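Local coordinates for protein inactive glucansucrase (Lactobacillus reuteri, PDB 5JBD) that is an inactive glucansucrase of glycosyl hydrolase family 70, with a TIM-barrel fold and a bound calcium ion, at residues S369-Q374 with N380-N385; K639-E642 with A646-S649; Y450-S455 with Q501-L506; G363-N368 with N509-V514; Y347-V352 with S387-H392. All coordinates share one frame; numbering follows the deposited sequence.

Contact 1. Residues S369-Q374 with N380-N385; sequences SIVNRQ and NEATPN
With chi1 of Asn385 at 71°, its CG stands between the backbone N and the carbonyl carbon, which turns the side-chain amide toward Ile370 and Val371. Val371 sends CG1 anti to its N (chi1 -168°), which leaves CG2 to reach across; this methyl lies 3.8 Å from Asn385 ND2 and 4.0 Å from Ala382 CB. Ile370 CG2 packs on the same amide, 3.9 Å from Asn385 ND2, as the two side chains run antiparallel alongside one another, while Ile370 CG1 faces Thr383 CB. The amide is locked: Asn385 ND2 gives a nearly straight bond of 2.8 Å to Thr383 O, which lies in the amide plane, and it also bonds to Asp458 O. Both segments are irregular loop, the second running into strand 385-388 of the parallel barrel sheet, and the short strand 375-376 comes between them along the chain. The direct contacts are van der Waals, aliphatic carbon against carbon or amide, and the polar links between the segments pass through two waters. One water donates to Ile370 O and accepts from Thr383 N; the other accepts from Arg373 NH2 and donates to Asn385 OD1. Within the first loop, Ser369 OG closes an ST turn by accepting from Val371 N at 3.1 Å, takes a second bond from Arg373 NH1, 3.0 Å away and tilted 20° from the guanidinium plane, and is bonded to Asp342 OD2 as well. Val371 CB covers one face of that guanidinium near its rim, and Arg373 NE is bonded to Lys457 O. Asn372 OD1 accepts from Gln374 N in an Asx turn.

Contact 2. Residues K639-E642 with A646-S649; sequences KTFE and ALDS
Leu647 faces Phe641 and Glu642 with different parts of its side chain. The apolar part is one methyl against a ring: Leu647 CD1 lies 4.0 Å from Phe641 CD1, approaching the ring obliquely while the two side chains lie roughly perpendicular. Chi1 of Leu647 is -170°, so that CG extends anti to the backbone N and the isobutyl group spans the gap between helix and loop. Contacts with the backbone carbonyl are closer. Glu642 O sits 3.3 Å from Leu647 CB and also 3.3 Å from Leu647 CD2, so the oxygen is flanked by carbon from this side chain; these are van der Waals contacts. Within the helical turn, Ser649 N bonds weakly to Ala646 O, and Asn644 OD1 accepts from Leu647 N. Asp648 turns its carboxylate to the neighbouring loop, with OD2 accepting from Asp458 N. The contact is buried where the loop leading into the short helix 645-648 packs against it. Helix 310-315 covers it, with Asn314 touching both Phe641 and Leu647, and barrel strand 652-654 follows a few residues further along the chain.

Contact 3. Residues Y450-S455 with Q501-L506; sequences YAILLS and QTMTKL
Here helix 446-455 meets strand 501-505, part of an antiparallel sheet, with side chains of the strand reaching across to the helix. Backbones stay well apart: Ile452 CA and Met503 CA are 10.2 Å from each other. The gap is bridged by the ends of long side chains, where Met503 CE approaches Ile452 CD1 to 4.3 Å in a terminal methyl-to-methyl contact. Gln501 has CG anti to its N (chi1 -179°) and continues extended, which carries its amide toward Ser455. Gln501 NE2 comes within 4.1 Å of Ser455 O, too far for a hydrogen bond. That amide is held by other partners: OE1 accepts from Lys457 N, and NE2 bonds to Ser513 OG and Asn456 OD1. Ser455 O is itself bonded to Arg515 NH1. Within the helix, Ser455 OG donates to Ala451 O at 2.7 Å, lying in the carbonyl plane on a lone pair, so the hydroxyl is turned back along its own helix. Strand 537-542 covers more of the same helix through Val539 and Val541. The arrangement is that of an alpha-helix packed against the face of an antiparallel beta-sheet, here joining helix 446-455 of the barrel region to the neighbouring sheet.

Contact 4. Residues G363-N368 with N509-V514; sequences GNLITN and NLLASV
Leu511 carries the strand's share of this contact with a single methyl. Its CD2 lies 4.1 Å from Leu365 CB and, equally, 4.1 Å from Ile366 CG1, fitting against two consecutive residues of the short helix 364-367; Leu365 CD1 touches the same methyl. Chi1 of Leu511 is 73°, which places CG between the backbone N and the carbonyl carbon and leads CD2 to the helix. Ile366 sends CG1 anti to its carbonyl carbon (chi1 -58°), which brings this branch alongside Leu511 as the two chains pass in opposite directions, whereas Leu365 meets Leu511 at a slant. This buried patch of three aliphatic side chains is the close-packed part. The backbones are more widely spaced, with Ile366 CA and Ser513 CA 8.9 Å apart, and Met503 of the adjacent strand touches Leu365, Ile366 and Leu511. On the helix's solvent side the character changes to polar: Thr367 is exposed, and its OG1 donates to Asn368 OD1 at 2.8 Å from above the carbonyl plane. The main chain of Asn368 is tied elsewhere, its O hydrogen-bonded to Thr348 OG1. Strand 510-515 runs between strands 501-505 and 537-542 in the antiparallel sheet; helix 364-367 lies against it through Leu511, with helix 343-354 touching Asn364 and Leu365, and strand 550-555 touching Leu510, Ala512 and Val514.

Contact 5. Residues Y347-V352 with S387-H392; sequences YTLENV and SFVTNH
Leu349 lays CD1 over the chain at Phe388 and Val389, 4.1 Å from Val389 CG2 and 4.0 Å from Phe388 O. The leucine and valine side chains run nearly square to each other, and the contact between them is made by one methyl from each. In Val389, chi1 of 170° sends CG1 anti to the backbone N and leaves CG2, beside that N, to meet the leucine. Leu349 has CG anti to its carbonyl carbon (chi1 -72°), which directs the branched end from the helix toward the loop. Glu350, one residue on, comes near with its carboxylate: OE2 is 4.2 Å from Val389 O, but both are acceptors, so this is proximity without a bond. The Phe388 ring is surrounded by its own segment and by Phe346. Asn391 ND2 lies 3.3 Å above one face, offset toward the rim, Thr390 N meets the ring edge in plane, and Phe346 stacks on the same ring. Asn391 is also the N-cap of helix 392-406, with OD1 accepting from Gln394 N, while its ND2 bonds to Tyr323 OH. The segment 387-392 thus spans the passage from a strand of the parallel barrel sheet to the following helix. Helix 343-354, which widens to a pi-type turn at 350-352, packs on this passage; helix 446-455 touches Leu349 and Val389 through Gln449, helix 364-367 meets Thr348, Leu349 and Val352, and the neighbouring strand 460-464 touches Phe388 and Thr390.

Contacts 3 and 4 are the nearest pair, their centres about 6 Å apart, because strands 501-505 and 510-515 are neighbours in one antiparallel sheet. Contact 1 lies about 14 Å from contact 3 and 15 Å from contact 4 between centres and touches both; about 12 Å away, it also touches contact 2. Contact 5, about 14 Å from contact 3 and 15 Å from contact 4, packs on both and shares a hydrogen bond with contact 4. Along the chain, contacts 4 and 5 cross, contact 3 nests within contact 4, contact 1 within contacts 4 and 5, and contact 2 comes last. Together they join the parallel barrel sheet, through its surrounding helices and loops, to the antiparallel sheet.

Contact 1. Residues S369-Q374 with N380-N385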
# COMPACT_ATOMS: atom_id res chain seq x y z
N SER A 369 -8.09 -2.62 23.50
CA SER A 369 -8.41 -3.31 22.25
C SER A 369 -9.85 -2.99 21.93
O SER A 369 -10.59 -2.53 22.81
CB SER A 369 -8.21 -4.81 22.43
OG SER A 369 -8.89 -5.59 21.49
N ILE A 370 -10.29 -3.25 20.70
CA ILE A 370 -11.72 -3.16 20.37
C ILE A 370 -12.59 -4.14 21.21
O ILE A 370 -13.78 -3.91 21.36
CB ILE A 370 -11.98 -3.33 18.84
CG1 ILE A 370 -13.31 -2.68 18.42
CG2 ILE A 370 -11.89 -4.80 18.40
CD1 ILE A 370 -13.30 -1.17 18.49
N VAL A 371 -11.98 -5.20 21.76
CA VAL A 371 -12.64 -6.10 22.72
C VAL A 371 -11.97 -6.06 24.12
O VAL A 371 -10.76 -6.28 24.26
CB VAL A 371 -12.59 -7.56 22.23
CG1 VAL A 371 -13.52 -8.45 23.05
CG2 VAL A 371 -12.94 -7.63 20.73
N ASN A 372 -12.79 -5.81 25.15
CA ASN A 372 -12.36 -5.93 26.55
C ASN A 372 -12.39 -7.41 26.90
O ASN A 372 -13.41 -8.06 26.70
CB ASN A 372 -13.29 -5.14 27.47
CG ASN A 372 -12.89 -5.25 28.93
OD1 ASN A 372 -12.97 -6.32 29.53
ND2 ASN A 372 -12.48 -4.15 29.52
N ARG A 373 -11.27 -7.95 27.39
CA ARG A 373 -11.16 -9.39 27.62
C ARG A 373 -10.97 -9.74 29.11
O ARG A 373 -10.43 -10.79 29.44
CB ARG A 373 -10.04 -9.98 26.75
CG ARG A 373 -10.33 -9.89 25.26
CD ARG A 373 -9.25 -10.54 24.40
NE ARG A 373 -9.66 -10.57 22.99
CZ ARG A 373 -9.45 -9.59 22.10
NH1 ARG A 373 -8.81 -8.47 22.44
NH2 ARG A 373 -9.90 -9.72 20.86
N GLN A 374 -11.42 -8.87 30.01
CA GLN A 374 -11.40 -9.16 31.44
C GLN A 374 -12.14 -10.45 31.73
O GLN A 374 -11.63 -11.33 32.40
CB GLN A 374 -12.00 -8.01 32.26
CG GLN A 374 -11.81 -8.17 33.76
CD GLN A 374 -10.47 -7.67 34.22
OE1 GLN A 374 -10.14 -6.50 34.02
NE2 GLN A 374 -9.69 -8.54 34.88
N ASN A 380 -21.39 -13.28 19.70
CA ASN A 380 -22.11 -12.38 18.81
C ASN A 380 -22.29 -10.96 19.32
O ASN A 380 -23.20 -10.25 18.87
CB ASN A 380 -23.45 -12.99 18.43
CG ASN A 380 -23.28 -14.41 17.92
OD1 ASN A 380 -22.71 -14.61 16.86
ND2 ASN A 380 -23.71 -15.39 18.71
N GLU A 381 -21.44 -10.53 20.25
CA GLU A 381 -21.48 -9.18 20.83
C GLU A 381 -20.31 -8.31 20.41
O GLU A 381 -20.48 -7.10 20.23
CB GLU A 381 -21.53 -9.26 22.37
CG GLU A 381 -22.79 -9.93 22.88
CD GLU A 381 -23.01 -9.79 24.38
OE1 GLU A 381 -22.04 -9.54 25.16
OE2 GLU A 381 -24.18 -9.96 24.79
N ALA A 382 -19.13 -8.89 20.28
CA ALA A 382 -17.93 -8.13 19.94
C ALA A 382 -17.98 -7.73 18.48
O ALA A 382 -18.64 -8.38 17.66
CB ALA A 382 -16.69 -8.97 20.21
N THR A 383 -17.28 -6.66 18.15
CA THR A 383 -17.09 -6.27 16.75
C THR A 383 -16.22 -7.30 16.02
O THR A 383 -15.06 -7.50 16.43
CB THR A 383 -16.42 -4.90 16.67
OG1 THR A 383 -17.22 -3.97 17.39
CG2 THR A 383 -16.25 -4.45 15.21
N PRO A 384 -16.77 -7.97 14.97
CA PRO A 384 -15.97 -8.93 14.18
C PRO A 384 -14.70 -8.28 13.67
O PRO A 384 -14.76 -7.23 13.02
CB PRO A 384 -16.90 -9.29 13.01
CG PRO A 384 -18.26 -9.11 13.56
CD PRO A 384 -18.16 -7.91 14.47
N ASN A 385 -13.55 -8.84 14.03
CA ASN A 385 -12.28 -8.15 13.82
C ASN A 385 -11.14 -9.11 13.52
O ASN A 385 -11.21 -10.30 13.83
CB ASN A 385 -11.93 -7.27 15.01
CG ASN A 385 -11.53 -8.07 16.23
OD1 ASN A 385 -10.35 -8.40 16.42
ND2 ASN A 385 -12.51 -8.44 17.03
O HOH W 1 -16.04 -5.50 20.39
O HOH W 2 -8.73 -8.24 18.69

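Contact 2. Residues K639-E642 with A646-S649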
# COMPACT_ATOMS: atom_id res chain seq x y z
N LYS A 639 -26.94 -9.62 10.01
CA LYS A 639 -25.49 -9.67 10.08
C LYS A 639 -24.87 -10.57 9.01
O LYS A 639 -25.40 -11.63 8.66
CB LYS A 639 -25.04 -10.13 11.46
CG LYS A 639 -25.45 -9.21 12.62
CD LYS A 639 -24.83 -7.83 12.49
CE LYS A 639 -24.89 -7.01 13.77
NZ LYS A 639 -24.06 -5.75 13.68
N THR A 640 -23.69 -10.17 8.57
CA THR A 640 -22.83 -11.00 7.72
C THR A 640 -21.77 -11.67 8.61
O THR A 640 -21.89 -12.86 8.92
CB THR A 640 -22.28 -10.14 6.57
OG1 THR A 640 -23.38 -9.71 5.76
CG2 THR A 640 -21.31 -10.92 5.69
N PHE A 641 -20.76 -10.92 9.07
CA PHE A 641 -19.83 -11.48 10.07
C PHE A 641 -20.36 -11.31 11.49
O PHE A 641 -20.98 -10.31 11.82
CB PHE A 641 -18.41 -10.96 9.88
CG PHE A 641 -17.80 -11.41 8.59
CD1 PHE A 641 -17.55 -12.76 8.39
CD2 PHE A 641 -17.62 -10.53 7.54
CE1 PHE A 641 -17.05 -13.21 7.18
CE2 PHE A 641 -17.14 -10.98 6.33
CZ PHE A 641 -16.85 -12.32 6.15
N GLU A 642 -20.14 -12.35 12.29
CA GLU A 642 -20.51 -12.40 13.69
C GLU A 642 -19.30 -12.94 14.45
O GLU A 642 -18.72 -13.95 14.05
CB GLU A 642 -21.65 -13.37 13.90
CG GLU A 642 -22.95 -13.02 13.19
CD GLU A 642 -24.02 -14.05 13.47
OE1 GLU A 642 -23.74 -15.25 13.31
OE2 GLU A 642 -25.14 -13.66 13.86
N ALA A 646 -17.30 -19.89 15.88
CA ALA A 646 -17.00 -20.31 14.51
C ALA A 646 -16.05 -19.34 13.82
O ALA A 646 -15.07 -19.76 13.21
CB ALA A 646 -18.27 -20.51 13.70
N LEU A 647 -16.32 -18.04 13.92
CA LEU A 647 -15.43 -17.06 13.30
C LEU A 647 -14.05 -17.09 13.97
O LEU A 647 -13.02 -16.99 13.28
CB LEU A 647 -16.00 -15.65 13.36
CG LEU A 647 -15.24 -14.61 12.52
CD1 LEU A 647 -15.40 -14.91 11.04
CD2 LEU A 647 -15.74 -13.21 12.82
N ASP A 648 -14.04 -17.25 15.29
CA ASP A 648 -12.79 -17.37 16.08
C ASP A 648 -11.93 -18.56 15.67
O ASP A 648 -10.72 -18.54 15.89
CB ASP A 648 -13.07 -17.51 17.60
CG ASP A 648 -13.51 -16.23 18.27
OD1 ASP A 648 -13.50 -15.15 17.65
OD2 ASP A 648 -13.85 -16.28 19.48
N SER A 649 -12.55 -19.61 15.12
CA SER A 649 -11.79 -20.77 14.62
C SER A 649 -10.86 -20.47 13.41
O SER A 649 -9.98 -21.27 13.09
CB SER A 649 -12.75 -21.94 14.31
OG SER A 649 -13.49 -22.33 15.46

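Contact 3. Residues Y450-S455 with Q501-L506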
# COMPACT_ATOMS: atom_id res chain seq x y z
N TYR A 450 2.70 -13.01 20.35
CA TYR A 450 1.94 -14.06 19.65
C TYR A 450 1.11 -14.96 20.57
O TYR A 450 0.02 -15.41 20.19
CB TYR A 450 2.86 -14.92 18.75
CG TYR A 450 3.02 -14.36 17.36
CD1 TYR A 450 2.01 -14.54 16.41
CD2 TYR A 450 4.15 -13.62 17.00
CE1 TYR A 450 2.13 -14.01 15.13
CE2 TYR A 450 4.28 -13.08 15.72
CZ TYR A 450 3.27 -13.28 14.79
OH TYR A 450 3.37 -12.75 13.52
N ALA A 451 1.63 -15.26 21.76
CA ALA A 451 0.88 -16.09 22.71
C ALA A 451 -0.44 -15.42 23.12
O ALA A 451 -1.46 -16.10 23.25
CB ALA A 451 1.71 -16.38 23.94
N ILE A 452 -0.40 -14.10 23.29
CA ILE A 452 -1.61 -13.31 23.55
C ILE A 452 -2.51 -13.30 22.32
O ILE A 452 -3.70 -13.64 22.41
CB ILE A 452 -1.26 -11.86 24.00
CG1 ILE A 452 -0.56 -11.84 25.37
CG2 ILE A 452 -2.49 -10.96 24.00
CD1 ILE A 452 -1.43 -12.24 26.55
N LEU A 453 -1.95 -12.92 21.16
CA LEU A 453 -2.71 -12.85 19.92
C LEU A 453 -3.45 -14.16 19.61
O LEU A 453 -4.63 -14.15 19.25
CB LEU A 453 -1.81 -12.49 18.73
CG LEU A 453 -2.60 -12.05 17.48
CD1 LEU A 453 -2.87 -10.56 17.53
CD2 LEU A 453 -1.86 -12.41 16.20
N LEU A 454 -2.76 -15.28 19.75
CA LEU A 454 -3.30 -16.57 19.34
C LEU A 454 -4.24 -17.23 20.35
O LEU A 454 -4.91 -18.21 20.02
CB LEU A 454 -2.17 -17.52 18.96
CG LEU A 454 -1.37 -17.04 17.71
CD1 LEU A 454 -0.10 -17.85 17.54
CD2 LEU A 454 -2.21 -17.13 16.44
N SER A 455 -4.27 -16.73 21.58
CA SER A 455 -5.20 -17.22 22.61
C SER A 455 -6.40 -16.30 22.80
O SER A 455 -7.36 -16.69 23.46
CB SER A 455 -4.47 -17.44 23.95
OG SER A 455 -3.87 -16.24 24.43
N GLN A 501 -13.13 -16.43 27.93
CA GLN A 501 -11.80 -15.93 28.24
C GLN A 501 -11.86 -15.03 29.46
O GLN A 501 -12.75 -14.17 29.56
CB GLN A 501 -11.22 -15.11 27.08
CG GLN A 501 -9.81 -14.58 27.36
CD GLN A 501 -9.18 -13.91 26.16
OE1 GLN A 501 -9.86 -13.60 25.19
NE2 GLN A 501 -7.87 -13.68 26.22
N THR A 502 -10.87 -15.19 30.33
CA THR A 502 -10.66 -14.31 31.48
C THR A 502 -9.19 -13.93 31.53
O THR A 502 -8.31 -14.79 31.46
CB THR A 502 -11.06 -15.01 32.80
OG1 THR A 502 -12.43 -15.45 32.72
CG2 THR A 502 -10.90 -14.08 34.02
N MET A 503 -8.92 -12.63 31.61
CA MET A 503 -7.57 -12.11 31.76
C MET A 503 -7.49 -11.43 33.12
O MET A 503 -8.26 -10.51 33.40
CB MET A 503 -7.24 -11.10 30.69
CG MET A 503 -7.19 -11.66 29.28
SD MET A 503 -6.63 -10.44 28.06
CE MET A 503 -4.88 -10.37 28.41
N THR A 504 -6.51 -11.84 33.91
CA THR A 504 -6.41 -11.45 35.32
C THR A 504 -4.97 -11.10 35.68
O THR A 504 -4.07 -11.88 35.40
CB THR A 504 -6.88 -12.63 36.17
OG1 THR A 504 -8.23 -12.96 35.84
CG2 THR A 504 -6.82 -12.32 37.65
N LYS A 505 -4.74 -9.93 36.29
CA LYS A 505 -3.41 -9.57 36.78
C LYS A 505 -3.08 -10.37 38.03
O LYS A 505 -3.88 -10.41 38.97
CB LYS A 505 -3.30 -8.08 37.09
CG LYS A 505 -3.24 -7.20 35.85
CD LYS A 505 -3.18 -5.74 36.25
CE LYS A 505 -1.83 -5.37 36.83
NZ LYS A 505 -1.68 -3.90 37.04
N LEU A 506 -1.92 -11.02 38.02
CA LEU A 506 -1.42 -11.82 39.15
C LEU A 506 -0.53 -10.99 40.07
O LEU A 506 -0.44 -11.26 41.25
CB LEU A 506 -0.68 -13.06 38.65
CG LEU A 506 -1.51 -14.01 37.77
CD1 LEU A 506 -0.60 -15.05 37.15
CD2 LEU A 506 -2.67 -14.66 38.52

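Contact 4. Residues G363-N368 with N509-V514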
# COMPACT_ATOMS: atom_id res chain seq x y z
N GLY A 363 -1.71 -4.70 32.38
CA GLY A 363 -3.17 -4.64 32.34
C GLY A 363 -3.79 -4.03 31.09
O GLY A 363 -4.98 -4.25 30.82
N ASN A 364 -3.03 -3.23 30.35
CA ASN A 364 -3.49 -2.69 29.07
C ASN A 364 -3.87 -3.79 28.06
O ASN A 364 -4.73 -3.56 27.23
CB ASN A 364 -2.46 -1.75 28.45
CG ASN A 364 -2.36 -0.41 29.17
OD1 ASN A 364 -2.78 -0.27 30.31
ND2 ASN A 364 -1.77 0.57 28.50
N LEU A 365 -3.27 -4.97 28.15
CA LEU A 365 -3.67 -6.10 27.29
C LEU A 365 -5.13 -6.55 27.49
O LEU A 365 -5.74 -7.14 26.60
CB LEU A 365 -2.74 -7.30 27.53
CG LEU A 365 -1.26 -7.10 27.18
CD1 LEU A 365 -0.38 -8.15 27.83
CD2 LEU A 365 -1.05 -7.07 25.68
N ILE A 366 -5.68 -6.25 28.67
CA ILE A 366 -7.04 -6.61 29.01
C ILE A 366 -8.02 -5.62 28.39
O ILE A 366 -9.04 -6.03 27.83
CB ILE A 366 -7.25 -6.63 30.55
CG1 ILE A 366 -6.28 -7.61 31.22
CG2 ILE A 366 -8.68 -7.03 30.88
CD1 ILE A 366 -6.21 -7.53 32.74
N THR A 367 -7.71 -4.33 28.48
CA THR A 367 -8.66 -3.27 28.17
C THR A 367 -8.46 -2.51 26.84
O THR A 367 -9.42 -1.97 26.30
CB THR A 367 -8.61 -2.21 29.28
OG1 THR A 367 -7.28 -1.71 29.39
CG2 THR A 367 -9.02 -2.80 30.62
N ASN A 368 -7.22 -2.46 26.33
CA ASN A 368 -6.89 -1.52 25.24
C ASN A 368 -6.88 -2.22 23.88
O ASN A 368 -5.85 -2.42 23.24
CB ASN A 368 -5.60 -0.76 25.56
CG ASN A 368 -5.75 0.14 26.80
OD1 ASN A 368 -6.81 0.20 27.43
ND2 ASN A 368 -4.69 0.86 27.14
N ASN A 509 2.82 -6.53 37.20
CA ASN A 509 3.43 -6.68 35.88
C ASN A 509 3.26 -8.06 35.23
O ASN A 509 3.94 -8.35 34.26
CB ASN A 509 4.92 -6.34 35.97
CG ASN A 509 5.15 -4.98 36.59
OD1 ASN A 509 4.67 -3.96 36.08
ND2 ASN A 509 5.83 -4.95 37.72
N LEU A 510 2.32 -8.87 35.72
CA LEU A 510 2.13 -10.23 35.22
C LEU A 510 0.64 -10.55 35.14
O LEU A 510 -0.08 -10.29 36.10
CB LEU A 510 2.82 -11.22 36.16
CG LEU A 510 2.68 -12.73 35.89
CD1 LEU A 510 3.57 -13.17 34.74
CD2 LEU A 510 3.05 -13.50 37.15
N LEU A 511 0.20 -11.13 34.02
CA LEU A 511 -1.18 -11.60 33.93
C LEU A 511 -1.30 -13.02 33.43
O LEU A 511 -0.36 -13.57 32.83
CB LEU A 511 -2.01 -10.63 33.09
CG LEU A 511 -1.85 -10.54 31.57
CD1 LEU A 511 -2.42 -11.76 30.84
CD2 LEU A 511 -2.57 -9.28 31.09
N ALA A 512 -2.47 -13.60 33.69
CA ALA A 512 -2.89 -14.91 33.18
C ALA A 512 -4.09 -14.70 32.27
O ALA A 512 -5.08 -14.04 32.65
CB ALA A 512 -3.25 -15.84 34.34
N SER A 513 -3.96 -15.19 31.03
CA SER A 513 -5.05 -15.19 30.05
C SER A 513 -5.47 -16.64 29.86
O SER A 513 -4.66 -17.45 29.42
CB SER A 513 -4.59 -14.59 28.73
OG SER A 513 -5.68 -14.49 27.83
N VAL A 514 -6.71 -16.94 30.24
CA VAL A 514 -7.21 -18.31 30.31
C VAL A 514 -8.37 -18.47 29.33
O VAL A 514 -9.28 -17.63 29.33
CB VAL A 514 -7.68 -18.67 31.73
CG1 VAL A 514 -8.42 -20.00 31.76
CG2 VAL A 514 -6.48 -18.73 32.68

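Contact 5. Residues Y347-V352 with S387-H392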
# COMPACT_ATOMS: atom_id res chain seq x y z
N TYR A 347 -0.88 -1.80 18.75
CA TYR A 347 -0.17 -0.76 19.50
C TYR A 347 -0.04 -1.13 20.98
O TYR A 347 1.00 -0.91 21.58
CB TYR A 347 -0.79 0.63 19.31
CG TYR A 347 -0.60 1.12 17.89
CD1 TYR A 347 0.68 1.44 17.41
CD2 TYR A 347 -1.67 1.20 17.00
CE1 TYR A 347 0.87 1.86 16.09
CE2 TYR A 347 -1.50 1.62 15.69
CZ TYR A 347 -0.22 1.94 15.23
OH TYR A 347 -0.07 2.34 13.93
N THR A 348 -1.07 -1.76 21.54
CA THR A 348 -1.02 -2.21 22.93
C THR A 348 0.06 -3.28 23.13
O THR A 348 0.87 -3.20 24.06
CB THR A 348 -2.40 -2.71 23.39
OG1 THR A 348 -3.32 -1.60 23.41
CG2 THR A 348 -2.34 -3.33 24.77
N LEU A 349 0.06 -4.28 22.27
CA LEU A 349 1.10 -5.31 22.31
C LEU A 349 2.49 -4.69 22.26
O LEU A 349 3.35 -5.04 23.07
CB LEU A 349 0.93 -6.31 21.17
CG LEU A 349 -0.26 -7.27 21.29
CD1 LEU A 349 -0.54 -7.94 19.95
CD2 LEU A 349 -0.02 -8.33 22.36
N GLU A 350 2.71 -3.75 21.34
CA GLU A 350 4.02 -3.09 21.21
C GLU A 350 4.36 -2.17 22.39
O GLU A 350 5.52 -2.18 22.87
CB GLU A 350 4.15 -2.34 19.87
CG GLU A 350 4.09 -3.27 18.65
CD GLU A 350 5.05 -2.93 17.52
OE1 GLU A 350 5.31 -1.73 17.28
OE2 GLU A 350 5.53 -3.88 16.85
N ASN A 351 3.38 -1.41 22.88
CA ASN A 351 3.64 -0.49 23.98
C ASN A 351 3.83 -1.23 25.31
O ASN A 351 4.56 -0.75 26.17
CB ASN A 351 2.52 0.57 24.16
CG ASN A 351 2.35 1.51 22.97
OD1 ASN A 351 1.32 2.22 22.82
ND2 ASN A 351 3.33 1.54 22.14
N VAL A 352 3.20 -2.40 25.48
CA VAL A 352 3.27 -3.15 26.75
C VAL A 352 4.43 -4.13 26.77
O VAL A 352 5.14 -4.22 27.77
CB VAL A 352 1.95 -3.91 27.03
CG1 VAL A 352 2.06 -4.84 28.23
CG2 VAL A 352 0.82 -2.93 27.25
N SER A 387 -6.73 -9.17 13.94
CA SER A 387 -5.69 -8.56 14.77
C SER A 387 -4.35 -9.14 14.36
O SER A 387 -4.29 -10.20 13.75
CB SER A 387 -5.96 -8.80 16.27
OG SER A 387 -6.12 -10.18 16.55
N PHE A 388 -3.28 -8.46 14.75
CA PHE A 388 -1.94 -8.88 14.35
C PHE A 388 -0.87 -8.40 15.33
O PHE A 388 -1.05 -7.40 16.02
CB PHE A 388 -1.64 -8.32 12.94
CG PHE A 388 -1.70 -6.82 12.88
CD1 PHE A 388 -2.93 -6.17 12.79
CD2 PHE A 388 -0.55 -6.07 13.01
CE1 PHE A 388 -3.00 -4.79 12.78
CE2 PHE A 388 -0.61 -4.68 13.01
CZ PHE A 388 -1.83 -4.04 12.88
N VAL A 389 0.25 -9.13 15.32
CA VAL A 389 1.51 -8.74 15.97
C VAL A 389 2.39 -7.94 14.99
O VAL A 389 3.06 -6.98 15.39
CB VAL A 389 2.28 -9.99 16.46
CG1 VAL A 389 3.70 -9.66 16.92
CG2 VAL A 389 1.51 -10.67 17.61
N THR A 390 2.42 -8.37 13.72
CA THR A 390 3.18 -7.66 12.69
C THR A 390 2.43 -7.69 11.36
O THR A 390 1.69 -8.63 11.09
CB THR A 390 4.58 -8.31 12.47
OG1 THR A 390 5.13 -8.76 13.72
CG2 THR A 390 5.55 -7.31 11.83
N ASN A 391 2.62 -6.67 10.54
CA ASN A 391 2.30 -6.75 9.12
C ASN A 391 3.42 -6.10 8.29
O ASN A 391 4.40 -5.56 8.84
CB ASN A 391 0.91 -6.16 8.81
CG ASN A 391 0.81 -4.68 9.11
OD1 ASN A 391 1.73 -3.90 8.82
ND2 ASN A 391 -0.33 -4.27 9.67
N HIS A 392 3.30 -6.18 6.98
CA HIS A 392 4.36 -5.69 6.06
C HIS A 392 4.70 -4.20 6.26
O HIS A 392 5.86 -3.81 6.17
CB HIS A 392 3.99 -5.96 4.59
CG HIS A 392 2.77 -5.23 4.14
ND1 HIS A 392 1.49 -5.70 4.35
CD2 HIS A 392 2.63 -4.04 3.52
CE1 HIS A 392 0.62 -4.84 3.87
NE2 HIS A 392 1.29 -3.83 3.35